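Local coordinates for protein DNA helicase RecQ (Deinococcus radiodurans, PDB 4Q48) that probably couples ATP hydrolysis to the unwinding of duplex DNA, moving 3'-5', with this chain forming the catalytic core of the longer helicase, at residues 379-384 / 402-407. Residues are numbered along the deposited sequence; the frame is centred on the assembly and turned at random.
Sequences ATCRRQ and DVCLNP. With ZN (zinc ion), chain C.
C381, at the N-cap of helix 382-389, and C404, in the short helix 402-405, lie alongside each other with their CA atoms 5.3 Å apart, the nearest CA pair of 379-384 and 402-407. Both thiolates bind the zinc ion, the SG of C381 and the SG of C404 each lying 2.4 Å from it, and C398 and C401 complete the four-cysteine site of the RecQ zinc-binding domain. Cysteine suits the cap position because its sulfur does two jobs: with SG anti to the backbone N (chi1 -177°), it reaches the metal and also accepts a nearly straight hydrogen bond from Q384 N, the capping bond of the helix. Beside the metal, V403 supplies the hydrophobic wedge. Its CG1 packs against the T380-C381 peptide, and its CG2 against CG and the guanidinium end of R382; a compact branched residue can thus fill both directions at once. The long arginine chain, bent at chi3 (92°), brings NH1 to OD1 of D402 at 3.0 Å, a salt bridge in which OD1 lies near the guanidinium plane, while NH1 meets the carboxylate on its syn side but tilted 25° out of its plane. D402 is also held by V216 N, which donates to OD2, so its carboxylate is gripped through both oxygens. R382 also donates from NH2 to Y375 O and makes a cation-pi contact with the Y375 ring, tying the site to helix 359-376. A leucine in place of R382 would probably leave D402 without its charged mate and lose the guanidinium's hold on Y375. Through D402 and R383 the zinc module rests on strand 212-218, an outermost strand of the six-stranded parallel sheet, while A379 and T380 touch L508 of strand 508-510.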
loop_
_atom_site.group_PDB
_atom_site.type_symbol
_atom_site.label_atom_id
_atom_site.label_comp_id
_atom_site.label_asym_id
_atom_site.label_seq_id
_atom_site.Cartn_x
_atom_site.Cartn_y
_atom_site.Cartn_z
ATOM N N ALA A 379 0.032 5.450 -19.442
ATOM C CA ALA A 379 0.134 5.392 -20.892
ATOM C C ALA A 379 0.642 4.005 -21.246
ATOM O O ALA A 379 0.509 3.529 -22.353
ATOM C CB ALA A 379 1.041 6.462 -21.390
ATOM N N THR A 380 1.160 3.335 -20.239
ATOM C CA THR A 380 1.574 1.951 -20.346
ATOM C C THR A 380 0.858 1.182 -19.256
ATOM O O THR A 380 0.329 1.785 -18.334
ATOM C CB THR A 380 3.116 1.820 -20.202
ATOM O OG1 THR A 380 3.559 2.489 -18.993
ATOM C CG2 THR A 380 3.811 2.476 -21.389
ATOM N N CYS A 381 0.854 -0.138 -19.373
ATOM C CA CYS A 381 0.207 -1.080 -18.434
ATOM C C CYS A 381 -0.159 -0.530 -17.057
ATOM O O CYS A 381 0.727 -0.065 -16.330
ATOM C CB CYS A 381 1.126 -2.278 -18.262
ATOM S SG CYS A 381 0.513 -3.610 -17.204
ATOM N N ARG A 382 -1.449 -0.544 -16.712
ATOM C CA ARG A 382 -1.889 -0.042 -15.402
ATOM C C ARG A 382 -1.328 -0.859 -14.259
ATOM O O ARG A 382 -1.015 -0.310 -13.215
ATOM C CB ARG A 382 -3.399 -0.085 -15.232
ATOM C CG ARG A 382 -4.199 0.383 -16.359
ATOM C CD ARG A 382 -5.530 0.741 -15.823
ATOM N NE ARG A 382 -5.456 2.144 -15.508
ATOM C CZ ARG A 382 -5.722 3.084 -16.395
ATOM N NH1 ARG A 382 -6.119 2.740 -17.618
ATOM N NH2 ARG A 382 -5.612 4.353 -16.052
ATOM N N ARG A 383 -1.266 -2.178 -14.452
ATOM C CA ARG A 383 -0.895 -3.097 -13.387
ATOM C C ARG A 383 0.529 -2.788 -12.928
ATOM O O ARG A 383 0.763 -2.617 -11.739
ATOM C CB ARG A 383 -1.012 -4.558 -13.849
ATOM C CG ARG A 383 -1.152 -5.576 -12.713
ATOM C CD ARG A 383 -1.241 -6.996 -13.209
ATOM N NE ARG A 383 -2.453 -7.233 -13.973
ATOM C CZ ARG A 383 -3.580 -7.711 -13.453
ATOM N NH1 ARG A 383 -3.622 -8.001 -12.160
ATOM N NH2 ARG A 383 -4.657 -7.911 -14.221
ATOM N N GLN A 384 1.448 -2.627 -13.883
ATOM C CA GLN A 384 2.817 -2.239 -13.572
ATOM C C GLN A 384 2.858 -0.994 -12.687
ATOM O O GLN A 384 3.587 -0.975 -11.686
ATOM C CB GLN A 384 3.632 -1.993 -14.839
ATOM C CG GLN A 384 4.166 -3.257 -15.488
ATOM C CD GLN A 384 4.874 -3.005 -16.817
ATOM O OE1 GLN A 384 4.575 -2.048 -17.542
ATOM N NE2 GLN A 384 5.805 -3.886 -17.154
ATOM N N ASP A 402 -6.910 -2.625 -19.201
ATOM C CA ASP A 402 -7.452 -1.911 -20.345
ATOM C C ASP A 402 -6.380 -1.186 -21.145
ATOM O O ASP A 402 -6.495 -1.085 -22.355
ATOM C CB ASP A 402 -8.545 -0.948 -19.914
ATOM C CG ASP A 402 -8.067 0.084 -18.934
ATOM O OD1 ASP A 402 -6.902 -0.010 -18.456
ATOM O OD2 ASP A 402 -8.886 0.973 -18.615
ATOM N N VAL A 403 -5.323 -0.715 -20.496
ATOM C CA VAL A 403 -4.228 -0.090 -21.228
ATOM C C VAL A 403 -3.506 -1.089 -22.127
ATOM O O VAL A 403 -3.254 -0.805 -23.301
ATOM C CB VAL A 403 -3.206 0.543 -20.254
ATOM C CG1 VAL A 403 -1.904 0.904 -20.965
ATOM C CG2 VAL A 403 -3.820 1.747 -19.552
ATOM N N CYS A 404 -3.200 -2.264 -21.569
ATOM C CA CYS A 404 -2.538 -3.349 -22.300
ATOM C C CYS A 404 -3.375 -3.826 -23.500
ATOM O O CYS A 404 -2.848 -4.027 -24.597
ATOM C CB CYS A 404 -2.257 -4.526 -21.362
ATOM S SG CYS A 404 -0.681 -4.521 -20.597
ATOM N N LEU A 405 -4.684 -3.979 -23.281
ATOM C CA LEU A 405 -5.572 -4.565 -24.275
ATOM C C LEU A 405 -6.043 -3.537 -25.305
ATOM O O LEU A 405 -6.275 -3.859 -26.468
ATOM C CB LEU A 405 -6.796 -5.216 -23.585
ATOM C CG LEU A 405 -6.573 -6.391 -22.625
ATOM C CD1 LEU A 405 -7.829 -6.721 -21.787
ATOM C CD2 LEU A 405 -6.072 -7.611 -23.378
ATOM N N ASN A 406 -6.146 -2.287 -24.893
ATOM C CA ASN A 406 -6.575 -1.244 -25.809
ATOM C C ASN A 406 -5.651 -0.060 -25.666
ATOM O O ASN A 406 -6.010 0.946 -25.058
ATOM C CB ASN A 406 -8.024 -0.879 -25.522
ATOM C CG ASN A 406 -8.894 -2.124 -25.399
ATOM O OD1 ASN A 406 -9.184 -2.793 -26.397
ATOM N ND2 ASN A 406 -9.262 -2.475 -24.158
ATOM N N PRO A 407 -4.443 -0.203 -26.226
ATOM C CA PRO A 407 -3.359 0.770 -26.076
ATOM C C PRO A 407 -3.779 2.160 -26.525
ATOM O O PRO A 407 -4.267 2.283 -27.651
ATOM C CB PRO A 407 -2.254 0.209 -26.985
ATOM C CG PRO A 407 -2.556 -1.264 -27.090
ATOM C CD PRO A 407 -4.046 -1.361 -27.052
HETATM ZN ZN ZN C . -1.427 -4.359 -18.330
#